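Local coordinates for protein guanine deaminase (Escherichia coli, PDB 6OHB) that catalyses the zinc-dependent hydrolytic deamination of guanine to xanthine and ammonia, a step of purine degradation, at residues L8-G13 with L39-Q44; S14-T19 with G71-P76; C298-L303 with L340-K345; S307-L312 with L347-Y352. One frame throughout, in Å; residues are numbered along the deposited sequence.

Contact 1 (L8-G13 with L39-Q44); sequences LKAVRG and LLLIKQ
Leu-8 reaches over the neighbouring strand with CD1, which lies 3.1 Å from the backbone O of Ile-42 and 3.6 Å from CB of Lys-43. The first of these is short for carbon against oxygen and chi1 (-136°) falls off a staggered position, which leaves the exact placement of CD1 in this partly exposed side chain doubtful. Its CG also leans on CD2 of Leu-41, the methyl that touches CB of Ala-10 at 3.7 Å. Ile-42 is also tied through its backbone: its N donates to O of Lys-9 and its O accepts from N of Lys-9. Val-11 and Leu-40 exchange a second pair of backbone bonds. The segments 8-12 and 39-43 run antiparallel, 159° apart in direction, and strands 8-12 and 38-43 are the central strands of a four-stranded mixed sheet that has 46-50 and 67-70 at its borders. This sheet belongs to the small beta domain beside the metal-binding barrel of the amidohydrolase fold. On the face carrying Val-11 and Ile-42, CG2 of Val-11, turned away from its own carbonyl carbon and beside the backbone N, meets CD1 of Ile-42 diagonally at 4.3 Å. Phe-388 packs against both residues and against Leu-40. Lys-9 rests its CB on CB of Ile-42 at 4.1 Å, then runs out fully extended until NZ bonds to the backbone O of Gly-432.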
loop_
_atom_site.group_PDB
_atom_site.type_symbol
_atom_site.label_atom_id
_atom_site.label_comp_id
_atom_site.label_asym_id
_atom_site.label_seq_id
_atom_site.Cartn_x
_atom_site.Cartn_y
_atom_site.Cartn_z
ATOM N N LEU A 8 -29.315 -24.323 -14.947
ATOM C CA LEU A 8 -28.852 -23.855 -13.649
ATOM C C LEU A 8 -27.336 -24.014 -13.504
ATOM O O LEU A 8 -26.705 -24.842 -14.168
ATOM C CB LEU A 8 -29.559 -24.633 -12.535
ATOM C CG LEU A 8 -30.115 -23.907 -11.312
ATOM C CD1 LEU A 8 -30.652 -22.540 -11.679
ATOM C CD2 LEU A 8 -31.218 -24.745 -10.682
ATOM N N LYS A 9 -26.758 -23.192 -12.624
ATOM C CA LYS A 9 -25.402 -23.386 -12.120
ATOM C C LYS A 9 -25.446 -23.343 -10.601
ATOM O O LYS A 9 -26.211 -22.565 -10.024
ATOM C CB LYS A 9 -24.415 -22.319 -12.628
ATOM C CG LYS A 9 -24.192 -22.317 -14.126
ATOM C CD LYS A 9 -23.090 -21.335 -14.512
ATOM C CE LYS A 9 -23.171 -20.970 -15.987
ATOM N NZ LYS A 9 -22.000 -20.169 -16.432
ATOM N N ALA A 10 -24.616 -24.167 -9.960
ATOM C CA ALA A 10 -24.565 -24.277 -8.507
ATOM C C ALA A 10 -23.166 -23.946 -8.008
ATOM O O ALA A 10 -22.183 -24.534 -8.471
ATOM C CB ALA A 10 -24.962 -25.683 -8.050
ATOM N N VAL A 11 -23.081 -23.027 -7.047
ATOM C CA VAL A 11 -21.817 -22.587 -6.472
ATOM C C VAL A 11 -21.907 -22.749 -4.960
ATOM O O VAL A 11 -22.789 -22.168 -4.320
ATOM C CB VAL A 11 -21.493 -21.127 -6.835
ATOM C CG1 VAL A 11 -20.263 -20.658 -6.080
ATOM C CG2 VAL A 11 -21.297 -20.971 -8.343
ATOM N N ARG A 12 -20.988 -23.515 -4.385
ATOM C CA ARG A 12 -20.992 -23.788 -2.957
ATOM C C ARG A 12 -19.805 -23.113 -2.273
ATOM O O ARG A 12 -18.711 -23.034 -2.842
ATOM C CB ARG A 12 -20.952 -25.297 -2.709
ATOM C CG ARG A 12 -21.111 -25.670 -1.261
ATOM C CD ARG A 12 -21.038 -27.166 -1.055
ATOM N NE ARG A 12 -21.209 -27.490 0.354
ATOM C CZ ARG A 12 -21.275 -28.728 0.826
ATOM N NH1 ARG A 12 -21.189 -29.759 -0.007
ATOM N NH2 ARG A 12 -21.433 -28.933 2.128
ATOM N N GLY A 13 -20.015 -22.637 -1.052
ATOM C CA GLY A 13 -18.884 -22.140 -0.283
ATOM C C GLY A 13 -19.347 -21.201 0.817
ATOM O O GLY A 13 -20.502 -21.219 1.217
ATOM N N LEU A 39 -25.036 -21.915 -0.521
ATOM C CA LEU A 39 -25.308 -22.332 -1.885
ATOM C C LEU A 39 -25.890 -21.160 -2.657
ATOM O O LEU A 39 -26.816 -20.487 -2.181
ATOM C CB LEU A 39 -26.286 -23.507 -1.922
ATOM C CG LEU A 39 -26.875 -23.808 -3.300
ATOM C CD1 LEU A 39 -25.772 -24.272 -4.239
ATOM C CD2 LEU A 39 -27.983 -24.849 -3.196
ATOM N N LEU A 40 -25.341 -20.938 -3.851
ATOM C CA LEU A 40 -25.769 -19.905 -4.781
ATOM C C LEU A 40 -26.158 -20.591 -6.080
ATOM O O LEU A 40 -25.316 -21.222 -6.727
ATOM C CB LEU A 40 -24.653 -18.886 -5.024
ATOM C CG LEU A 40 -24.897 -17.920 -6.186
ATOM C CD1 LEU A 40 -26.011 -16.943 -5.838
ATOM C CD2 LEU A 40 -23.618 -17.180 -6.563
ATOM N N LEU A 41 -27.431 -20.488 -6.443
ATOM C CA LEU A 41 -27.954 -21.028 -7.686
ATOM C C LEU A 41 -28.187 -19.885 -8.661
ATOM O O LEU A 41 -28.849 -18.895 -8.316
ATOM C CB LEU A 41 -29.260 -21.791 -7.450
ATOM C CG LEU A 41 -29.129 -23.132 -6.738
ATOM C CD1 LEU A 41 -30.507 -23.703 -6.453
ATOM C CD2 LEU A 41 -28.298 -24.093 -7.575
ATOM N N ILE A 42 -27.691 -20.070 -9.882
ATOM C CA ILE A 42 -27.628 -19.057 -10.923
ATOM C C ILE A 42 -28.427 -19.544 -12.119
ATOM O O ILE A 42 -28.270 -20.693 -12.550
ATOM C CB ILE A 42 -26.164 -18.790 -11.340
ATOM C CG1 ILE A 42 -25.335 -18.327 -10.147
ATOM C CG2 ILE A 42 -26.089 -17.811 -12.505
ATOM C CD1 ILE A 42 -23.849 -18.301 -10.447
ATOM N N LYS A 43 -29.251 -18.660 -12.676
ATOM C CA LYS A 43 -30.010 -18.958 -13.884
ATOM C C LYS A 43 -30.171 -17.677 -14.685
ATOM O O LYS A 43 -30.574 -16.648 -14.130
ATOM C CB LYS A 43 -31.387 -19.550 -13.550
ATOM C CG LYS A 43 -32.193 -19.954 -14.780
ATOM C CD LYS A 43 -33.691 -19.975 -14.502
ATOM C CE LYS A 43 -34.241 -21.395 -14.503
ATOM N NZ LYS A 43 -35.725 -21.415 -14.634
ATOM N N GLN A 44 -29.864 -17.745 -15.980
ATOM C CA GLN A 44 -29.972 -16.599 -16.881
ATOM C C GLN A 44 -29.223 -15.393 -16.323
ATOM O O GLN A 44 -29.741 -14.274 -16.275
ATOM C CB GLN A 44 -31.433 -16.248 -17.157
ATOM C CG GLN A 44 -32.181 -17.298 -17.953
ATOM C CD GLN A 44 -33.619 -16.909 -18.208
ATOM O OE1 GLN A 44 -34.541 -17.487 -17.632
ATOM N NE2 GLN A 44 -33.822 -15.923 -19.077
#

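Contact 2 (S14-T19 with G71-P76); sequences SFIDVT and GKLIVP
Strands 14-18 and 73-76 run parallel, 28° apart in direction, and the backbone of Ile-74 bonds on both sides of Phe-15: its N donates to O of Ser-14 at 2.7 Å, and its O accepts from N of Ile-16 at 3.0 Å. Phe-15 and Ile-74 point the same way and lie side by side. CG1 of Ile-74 stands 4.3 Å above one face of the ring, displaced toward the rim, while CD1 comes to 3.5 Å from CZ. Phe-50 and Phe-380 add edge-to-face contacts with the same ring. With an alanine in place of Phe-15, CD1 and CG2 of Ile-74 would probably lose their aromatic neighbour, leaving a gap between the strand and these two phenylalanines. Away from the Phe-15 ring, CG2 of Ile-16 touches CG1 of Val-75 at 3.5 Å and CD2 of Leu-73 at 3.7 Å; with CG1 opposite the backbone N (chi1 172°), this methyl falls between N and the carbonyl carbon. Pro-76 brings CD to 3.3 Å from O of Ile-16 where another residue could offer an N-H, and Asp-17 lays CB against its ring while its carboxylate turns to Arg-33. At the opposite end, a water donates to OG of Ser-14 at 2.9 Å and accepts from N of Gly-71; the same OG also bonds to the backbone O of Glu-36. The pairing is thus brief, two backbone bonds closed off by a proline, and apolar packing supplies much of the hold on a strand that runs on to the zinc ligand His-82.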
loop_
_atom_site.group_PDB
_atom_site.type_symbol
_atom_site.label_atom_id
_atom_site.label_comp_id
_atom_site.label_asym_id
_atom_site.label_seq_id
_atom_site.Cartn_x
_atom_site.Cartn_y
_atom_site.Cartn_z
ATOM N N SER A 14 -18.411 -20.388 1.288
ATOM C CA SER A 14 -18.684 -19.378 2.296
ATOM C C SER A 14 -19.001 -18.064 1.595
ATOM O O SER A 14 -18.331 -17.703 0.632
ATOM C CB SER A 14 -17.483 -19.219 3.223
ATOM O OG SER A 14 -17.562 -20.127 4.303
ATOM N N PHE A 15 -20.031 -17.361 2.060
ATOM C CA PHE A 15 -20.529 -16.164 1.393
ATOM C C PHE A 15 -20.630 -15.031 2.397
ATOM O O PHE A 15 -20.920 -15.252 3.578
ATOM C CB PHE A 15 -21.927 -16.377 0.774
ATOM C CG PHE A 15 -21.958 -17.348 -0.366
ATOM C CD1 PHE A 15 -22.010 -18.717 -0.135
ATOM C CD2 PHE A 15 -21.936 -16.892 -1.668
ATOM C CE1 PHE A 15 -22.033 -19.604 -1.191
ATOM C CE2 PHE A 15 -21.958 -17.772 -2.725
ATOM C CZ PHE A 15 -22.006 -19.126 -2.492
ATOM N N ILE A 16 -20.423 -13.809 1.915
ATOM C CA ILE A 16 -20.698 -12.633 2.736
ATOM C C ILE A 16 -21.228 -11.514 1.850
ATOM O O ILE A 16 -20.690 -11.264 0.767
ATOM C CB ILE A 16 -19.449 -12.190 3.527
ATOM C CG1 ILE A 16 -19.685 -10.849 4.223
ATOM C CG2 ILE A 16 -18.233 -12.133 2.626
ATOM C CD1 ILE A 16 -18.758 -10.617 5.398
ATOM N N ASP A 17 -22.304 -10.862 2.293
ATOM C CA ASP A 17 -22.846 -9.713 1.575
ATOM C C ASP A 17 -23.604 -8.823 2.555
ATOM O O ASP A 17 -23.821 -9.186 3.713
ATOM C CB ASP A 17 -23.732 -10.144 0.387
ATOM C CG ASP A 17 -24.996 -10.909 0.812
ATOM O OD1 ASP A 17 -25.045 -11.488 1.923
ATOM O OD2 ASP A 17 -25.955 -10.940 0.009
ATOM N N VAL A 18 -23.963 -7.626 2.095
ATOM C CA VAL A 18 -24.789 -6.700 2.867
ATOM C C VAL A 18 -26.179 -6.699 2.245
ATOM O O VAL A 18 -26.326 -6.409 1.051
ATOM C CB VAL A 18 -24.192 -5.285 2.886
ATOM C CG1 VAL A 18 -25.058 -4.354 3.726
ATOM C CG2 VAL A 18 -22.748 -5.309 3.390
ATOM N N THR A 19 -27.202 -7.006 3.046
ATOM C CA THR A 19 -28.511 -7.322 2.478
ATOM C C THR A 19 -29.362 -6.100 2.158
ATOM O O THR A 19 -30.414 -6.256 1.531
ATOM C CB THR A 19 -29.289 -8.258 3.409
ATOM O OG1 THR A 19 -29.479 -7.638 4.690
ATOM C CG2 THR A 19 -28.528 -9.566 3.581
ATOM N N GLY A 71 -13.603 -23.396 1.611
ATOM C CA GLY A 71 -12.313 -22.879 1.995
ATOM C C GLY A 71 -12.042 -21.480 1.486
ATOM O O GLY A 71 -11.162 -20.799 2.023
ATOM N N LYS A 72 -12.804 -21.023 0.499
ATOM C CA LYS A 72 -12.710 -19.670 -0.025
ATOM C C LYS A 72 -13.851 -18.824 0.532
ATOM O O LYS A 72 -14.756 -19.318 1.212
ATOM C CB LYS A 72 -12.760 -19.679 -1.557
ATOM C CG LYS A 72 -11.887 -20.733 -2.226
ATOM C CD LYS A 72 -10.412 -20.374 -2.132
ATOM C CE LYS A 72 -9.602 -21.041 -3.229
ATOM N NZ LYS A 72 -9.507 -22.517 -3.064
ATOM N N LEU A 73 -13.804 -17.530 0.234
ATOM C CA LEU A 73 -14.856 -16.601 0.617
ATOM C C LEU A 73 -15.423 -15.935 -0.629
ATOM O O LEU A 73 -14.678 -15.358 -1.420
ATOM C CB LEU A 73 -14.319 -15.561 1.602
ATOM C CG LEU A 73 -15.305 -15.023 2.637
ATOM C CD1 LEU A 73 -15.420 -15.984 3.821
ATOM C CD2 LEU A 73 -14.846 -13.649 3.098
ATOM N N ILE A 74 -16.740 -15.976 -0.788
ATOM C CA ILE A 74 -17.407 -15.490 -1.988
ATOM C C ILE A 74 -18.107 -14.185 -1.641
ATOM O O ILE A 74 -18.923 -14.128 -0.706
ATOM C CB ILE A 74 -18.395 -16.525 -2.547
ATOM C CG1 ILE A 74 -17.688 -17.864 -2.752
ATOM C CG2 ILE A 74 -19.009 -16.034 -3.850
ATOM C CD1 ILE A 74 -18.598 -18.950 -3.330
ATOM N N VAL A 75 -17.777 -13.143 -2.397
ATOM C CA VAL A 75 -18.281 -11.793 -2.159
ATOM C C VAL A 75 -18.881 -11.274 -3.456
ATOM O O VAL A 75 -18.564 -11.773 -4.547
ATOM C CB VAL A 75 -17.160 -10.854 -1.653
ATOM C CG1 VAL A 75 -16.535 -11.420 -0.402
ATOM C CG2 VAL A 75 -16.098 -10.661 -2.731
ATOM N N PRO A 76 -19.770 -10.287 -3.378
ATOM C CA PRO A 76 -20.247 -9.652 -4.609
ATOM C C PRO A 76 -19.102 -8.933 -5.307
ATOM O O PRO A 76 -18.136 -8.505 -4.673
ATOM C CB PRO A 76 -21.315 -8.668 -4.117
ATOM C CG PRO A 76 -21.675 -9.135 -2.744
ATOM C CD PRO A 76 -20.434 -9.743 -2.182
HETATM O O HOH W 1 -16.279 -22.349 2.999
#

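Contact 3 (C298-L303 with L340-K345); sequences CPTSNL and LNEAYK
OE2 of Glu-342 is gripped by two ammonium groups: NZ of Lys-345, one helical turn on, at 2.6 Å, and NZ of Lys-345 of the second subunit. The lysine of the same chain comes from above the carboxylate, 49° out of its plane. Glu-342 folds back at chi2 (-65°), which brings its acid toward that lysine and leaves its aliphatic part against the other helix. There CG lies 3.2 Å from OG1 of Thr-300, and OE1 stands 3.6 Å from CD1 of Leu-303. Pro-299, in the first turn of helix 299-304 just after the N-cap Cys-298, is the wedge of the contact. Its CG presses on the backbone N of Ala-343 at 3.3 Å and on CB of Ala-343 at 3.7 Å, while its CB faces CB of Glu-342. The small side chain of Ala-343 probably helps the ring to come this close, although the two short helical axes stay 8.9 Å apart, at 57°. Both helices belong to the barrel domain, where 299-304 follows strand 294-297, and Met-324 of strand 321-324 packs against Pro-299 and Ala-343. Next to Thr-300, Ser-301 touches the zinc ligand Asp-327. Lys-345 bonds in turn to Glu-342 of the second subunit, so two acids and two lysines form one reciprocal cluster across the dimer. Buried in this way, the carboxylate would probably remain ionised, its charge balanced by the lysines, and the contact joins apolar packing inside one chain to an ionic tie between chains.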
loop_
_atom_site.group_PDB
_atom_site.type_symbol
_atom_site.label_atom_id
_atom_site.label_comp_id
_atom_site.label_asym_id
_atom_site.label_seq_id
_atom_site.Cartn_x
_atom_site.Cartn_y
_atom_site.Cartn_z
ATOM N N CYS A 298 -11.216 8.462 -3.791
ATOM C CA CYS A 298 -10.013 7.839 -4.350
ATOM C C CYS A 298 -8.812 8.163 -3.472
ATOM O O CYS A 298 -8.063 9.114 -3.758
ATOM C CB CYS A 298 -9.738 8.331 -5.775
ATOM S SG CYS A 298 -11.156 8.594 -6.855
ATOM N N PRO A 299 -8.559 7.362 -2.429
ATOM C CA PRO A 299 -7.489 7.736 -1.488
ATOM C C PRO A 299 -6.084 7.651 -2.073
ATOM O O PRO A 299 -5.225 8.483 -1.737
ATOM C CB PRO A 299 -7.684 6.756 -0.325
ATOM C CG PRO A 299 -8.425 5.598 -0.922
ATOM C CD PRO A 299 -9.331 6.198 -1.961
ATOM N N THR A 300 -5.822 6.680 -2.952
ATOM C CA THR A 300 -4.457 6.441 -3.417
ATOM C C THR A 300 -3.914 7.627 -4.209
ATOM O O THR A 300 -2.823 8.136 -3.919
ATOM C CB THR A 300 -4.410 5.163 -4.257
ATOM O OG1 THR A 300 -4.844 4.055 -3.465
ATOM C CG2 THR A 300 -2.993 4.892 -4.748
ATOM N N SER A 301 -4.661 8.079 -5.219
ATOM C CA SER A 301 -4.224 9.242 -5.980
ATOM C C SER A 301 -4.253 10.512 -5.134
ATOM O O SER A 301 -3.401 11.390 -5.314
ATOM C CB SER A 301 -5.073 9.405 -7.243
ATOM O OG SER A 301 -6.236 10.166 -6.985
ATOM N N ASN A 302 -5.198 10.623 -4.193
ATOM C CA ASN A 302 -5.191 11.777 -3.295
ATOM C C ASN A 302 -3.876 11.861 -2.526
ATOM O O ASN A 302 -3.354 12.957 -2.284
ATOM C CB ASN A 302 -6.362 11.717 -2.312
ATOM C CG ASN A 302 -7.716 11.919 -2.979
ATOM O OD1 ASN A 302 -7.812 12.253 -4.163
ATOM N ND2 ASN A 302 -8.774 11.712 -2.211
ATOM N N LEU A 303 -3.322 10.712 -2.134
ATOM C CA LEU A 303 -2.078 10.732 -1.374
ATOM C C LEU A 303 -0.860 10.933 -2.276
ATOM O O LEU A 303 0.040 11.710 -1.936
ATOM C CB LEU A 303 -1.940 9.447 -0.559
ATOM C CG LEU A 303 -2.815 9.345 0.689
ATOM C CD1 LEU A 303 -2.606 8.008 1.383
ATOM C CD2 LEU A 303 -2.524 10.495 1.637
ATOM N N LEU A 340 -9.063 0.240 -0.298
ATOM C CA LEU A 340 -9.651 0.407 1.025
ATOM C C LEU A 340 -8.571 0.509 2.093
ATOM O O LEU A 340 -8.751 1.213 3.089
ATOM C CB LEU A 340 -10.602 -0.747 1.326
ATOM C CG LEU A 340 -11.832 -0.865 0.426
ATOM C CD1 LEU A 340 -12.476 -2.235 0.610
ATOM C CD2 LEU A 340 -12.828 0.254 0.711
ATOM N N ASN A 341 -7.447 -0.182 1.909
ATOM C CA ASN A 341 -6.308 0.017 2.807
ATOM C C ASN A 341 -5.861 1.481 2.821
ATOM O O ASN A 341 -5.622 2.069 3.893
ATOM C CB ASN A 341 -5.157 -0.893 2.382
ATOM C CG ASN A 341 -4.169 -1.144 3.501
ATOM O OD1 ASN A 341 -4.550 -1.306 4.660
ATOM N ND2 ASN A 341 -2.886 -1.174 3.157
ATOM N N GLU A 342 -5.766 2.094 1.637
ATOM C CA GLU A 342 -5.358 3.498 1.581
ATOM C C GLU A 342 -6.419 4.407 2.193
ATOM O O GLU A 342 -6.088 5.388 2.877
ATOM C CB GLU A 342 -5.069 3.917 0.140
ATOM C CG GLU A 342 -3.950 3.131 -0.521
ATOM C CD GLU A 342 -2.600 3.371 0.130
ATOM O OE1 GLU A 342 -2.274 4.545 0.403
ATOM O OE2 GLU A 342 -1.867 2.384 0.362
ATOM N N ALA A 343 -7.696 4.088 1.969
ATOM C CA ALA A 343 -8.769 4.843 2.606
ATOM C C ALA A 343 -8.667 4.758 4.120
ATOM O O ALA A 343 -8.879 5.752 4.825
ATOM C CB ALA A 343 -10.129 4.332 2.135
ATOM N N TYR A 344 -8.352 3.569 4.637
ATOM C CA TYR A 344 -8.174 3.401 6.072
ATOM C C TYR A 344 -7.051 4.292 6.600
ATOM O O TYR A 344 -7.190 4.910 7.663
ATOM C CB TYR A 344 -7.903 1.928 6.387
ATOM C CG TYR A 344 -7.759 1.637 7.861
ATOM C CD1 TYR A 344 -6.524 1.756 8.502
ATOM C CD2 TYR A 344 -8.857 1.250 8.620
ATOM C CE1 TYR A 344 -6.391 1.498 9.860
ATOM C CE2 TYR A 344 -8.734 0.986 9.976
ATOM C CZ TYR A 344 -7.502 1.113 10.590
ATOM O OH TYR A 344 -7.383 0.851 11.937
ATOM N N LYS A 345 -5.928 4.374 5.877
ATOM C CA LYS A 345 -4.852 5.259 6.348
ATOM C C LYS A 345 -5.270 6.731 6.303
ATOM O O LYS A 345 -5.002 7.488 7.246
ATOM C CB LYS A 345 -3.566 5.040 5.548
ATOM C CG LYS A 345 -2.935 3.673 5.766
ATOM C CD LYS A 345 -1.762 3.468 4.829
ATOM C CE LYS A 345 -1.805 2.108 4.172
ATOM N NZ LYS A 345 -1.154 2.153 2.838
#

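Contact 4 (S307-L312 with L347-Y352); sequences SGLFNL and LQLQGY
Leu-309 overlaps the side chain of Gln-350, the two side chains lying alongside each other and pointing opposite ways: CB of Leu-309 is 3.2 Å from NE2 of Gln-350, and its CD1 is 3.6 Å from CG of Gln-350. Beyond that, CD1 reaches CB of Leu-349, a residue that also packs on Leu-349 of the second subunit. Gln-350, extended past CG (chi2 178°), carries NE2 to O of Phe-310 for a short, nearly straight bond of 2.6 Å. The oxygen lies in the plane of the glutamine amide, but the donor stands well above the carbonyl plane of Phe-310. An alanine in place of Gln-350 would probably leave O of Phe-310 without this donor and CB of Leu-309 without its flat neighbour. Helix 336-349 ends here in a Schellman motif: Tyr-352 N bonds to Leu-347 O at 2.7 Å and Gly-351 N to Gln-348 O, with Gly-351 as the C-prime residue at positive phi. The turn brings Tyr-352 toward helix 312-317, where CD2 of Leu-312 touches both CE1 of Tyr-352 and CD1 of Leu-347, each at 3.7 Å. Asn-311, at the centre of an inverse gamma turn, is the N-cap of that helix and makes a weak bond to Lys-314 N. The ring of Phe-310 turns inward to Ile-295 and Val-322 on barrel strands, while OH of Tyr-352 bonds to Glu-358.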
loop_
_atom_site.group_PDB
_atom_site.type_symbol
_atom_site.label_atom_id
_atom_site.label_comp_id
_atom_site.label_asym_id
_atom_site.label_seq_id
_atom_site.Cartn_x
_atom_site.Cartn_y
_atom_site.Cartn_z
ATOM N N SER A 307 -2.981 15.724 -2.586
ATOM C CA SER A 307 -4.242 16.427 -2.732
ATOM C C SER A 307 -4.851 16.800 -1.383
ATOM O O SER A 307 -5.317 17.933 -1.196
ATOM C CB SER A 307 -5.197 15.552 -3.535
ATOM O OG SER A 307 -4.990 15.784 -4.923
ATOM N N GLY A 308 -4.882 15.867 -0.443
ATOM C CA GLY A 308 -5.492 16.091 0.848
ATOM C C GLY A 308 -6.267 14.865 1.270
ATOM O O GLY A 308 -6.165 13.805 0.660
ATOM N N LEU A 309 -7.100 15.026 2.291
ATOM C CA LEU A 309 -7.798 13.905 2.909
ATOM C C LEU A 309 -9.304 14.111 2.791
ATOM O O LEU A 309 -9.842 15.093 3.314
ATOM C CB LEU A 309 -7.378 13.758 4.374
ATOM C CG LEU A 309 -5.897 14.006 4.677
ATOM C CD1 LEU A 309 -5.628 13.893 6.169
ATOM C CD2 LEU A 309 -5.026 13.031 3.905
ATOM N N PHE A 310 -9.980 13.173 2.124
ATOM C CA PHE A 310 -11.421 13.271 1.928
ATOM C C PHE A 310 -12.129 13.053 3.254
ATOM O O PHE A 310 -11.807 12.121 3.998
ATOM C CB PHE A 310 -11.887 12.246 0.890
ATOM C CG PHE A 310 -13.390 12.122 0.766
ATOM C CD1 PHE A 310 -14.124 13.058 0.055
ATOM C CD2 PHE A 310 -14.063 11.060 1.352
ATOM C CE1 PHE A 310 -15.494 12.942 -0.063
ATOM C CE2 PHE A 310 -15.438 10.936 1.241
ATOM C CZ PHE A 310 -16.154 11.878 0.530
ATOM N N ASN A 311 -13.107 13.911 3.542
ATOM C CA ASN A 311 -13.806 13.909 4.825
ATOM C C ASN A 311 -15.026 12.999 4.711
ATOM O O ASN A 311 -16.156 13.437 4.491
ATOM C CB ASN A 311 -14.192 15.332 5.217
ATOM C CG ASN A 311 -14.599 15.453 6.670
ATOM O OD1 ASN A 311 -14.627 14.468 7.408
ATOM N ND2 ASN A 311 -14.931 16.670 7.089
ATOM N N LEU A 312 -14.777 11.694 4.857
ATOM C CA LEU A 312 -15.860 10.719 4.772
ATOM C C LEU A 312 -16.871 10.910 5.894
ATOM O O LEU A 312 -18.064 10.634 5.713
ATOM C CB LEU A 312 -15.291 9.299 4.799
ATOM C CG LEU A 312 -16.307 8.155 4.710
ATOM C CD1 LEU A 312 -16.994 8.152 3.353
ATOM C CD2 LEU A 312 -15.642 6.815 4.979
ATOM N N LEU A 347 -8.232 7.981 6.605
ATOM C CA LEU A 347 -9.192 8.266 7.662
ATOM C C LEU A 347 -8.544 8.208 9.040
ATOM O O LEU A 347 -8.906 8.986 9.931
ATOM C CB LEU A 347 -10.375 7.310 7.541
ATOM C CG LEU A 347 -11.053 7.663 6.216
ATOM C CD1 LEU A 347 -11.978 6.561 5.723
ATOM C CD2 LEU A 347 -11.778 9.006 6.336
ATOM N N GLN A 348 -7.576 7.305 9.239
ATOM C CA GLN A 348 -6.816 7.320 10.486
ATOM C C GLN A 348 -6.103 8.653 10.664
ATOM O O GLN A 348 -5.989 9.163 11.785
ATOM C CB GLN A 348 -5.798 6.178 10.509
ATOM C CG GLN A 348 -6.330 4.849 11.024
ATOM C CD GLN A 348 -6.808 4.917 12.465
ATOM O OE1 GLN A 348 -7.993 4.725 12.745
ATOM N NE2 GLN A 348 -5.892 5.212 13.382
ATOM N N LEU A 349 -5.609 9.231 9.565
ATOM C CA LEU A 349 -5.006 10.554 9.660
ATOM C C LEU A 349 -6.032 11.615 10.029
ATOM O O LEU A 349 -5.680 12.620 10.661
ATOM C CB LEU A 349 -4.323 10.927 8.349
ATOM C CG LEU A 349 -2.949 10.314 8.094
ATOM C CD1 LEU A 349 -2.479 10.742 6.726
ATOM C CD2 LEU A 349 -1.945 10.725 9.160
ATOM N N GLN A 350 -7.298 11.421 9.660
ATOM C CA GLN A 350 -8.324 12.378 10.077
ATOM C C GLN A 350 -8.997 12.027 11.405
ATOM O O GLN A 350 -9.959 12.701 11.792
ATOM C CB GLN A 350 -9.388 12.535 8.991
ATOM C CG GLN A 350 -8.830 12.995 7.670
ATOM C CD GLN A 350 -9.897 13.100 6.607
ATOM O OE1 GLN A 350 -10.761 13.971 6.667
ATOM N NE2 GLN A 350 -9.846 12.207 5.628
ATOM N N GLY A 351 -8.528 11.000 12.111
ATOM C CA GLY A 351 -9.176 10.588 13.342
ATOM C C GLY A 351 -10.444 9.784 13.162
ATOM O O GLY A 351 -11.172 9.574 14.138
ATOM N N TYR A 352 -10.731 9.329 11.947
ATOM C CA TYR A 352 -11.926 8.557 11.637
ATOM C C TYR A 352 -11.552 7.087 11.486
ATOM O O TYR A 352 -10.669 6.746 10.692
ATOM C CB TYR A 352 -12.568 9.084 10.354
ATOM C CG TYR A 352 -13.849 8.405 9.938
ATOM C CD1 TYR A 352 -13.835 7.335 9.049
ATOM C CD2 TYR A 352 -15.077 8.852 10.405
ATOM C CE1 TYR A 352 -15.007 6.717 8.654
ATOM C CE2 TYR A 352 -16.256 8.241 10.015
ATOM C CZ TYR A 352 -16.215 7.175 9.137
ATOM O OH TYR A 352 -17.386 6.563 8.745
#

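Contacts 1 and 2 cross along the chain, their segments alternating in the order 8-13, 14-19, 39-44, 71-76; strand 8-12 leads into strand 14-18 through a corner at Gly-13. Their centres are 13 Å apart, and Val-11 and Leu-40 of contact 1 pack on Ile-74 and Phe-15 of contact 2. Contacts 3 and 4 come later in the chain, also with alternating segments. They share helix 336-349, lie about 9 Å apart between centres and both reach the second subunit. About 35 Å separates the centres of contacts 1 and 3. Contact 1 lies in the beta domain, contact 2 joins it to the strand entering the barrel, and contacts 3 and 4 lie on the dimer-facing side.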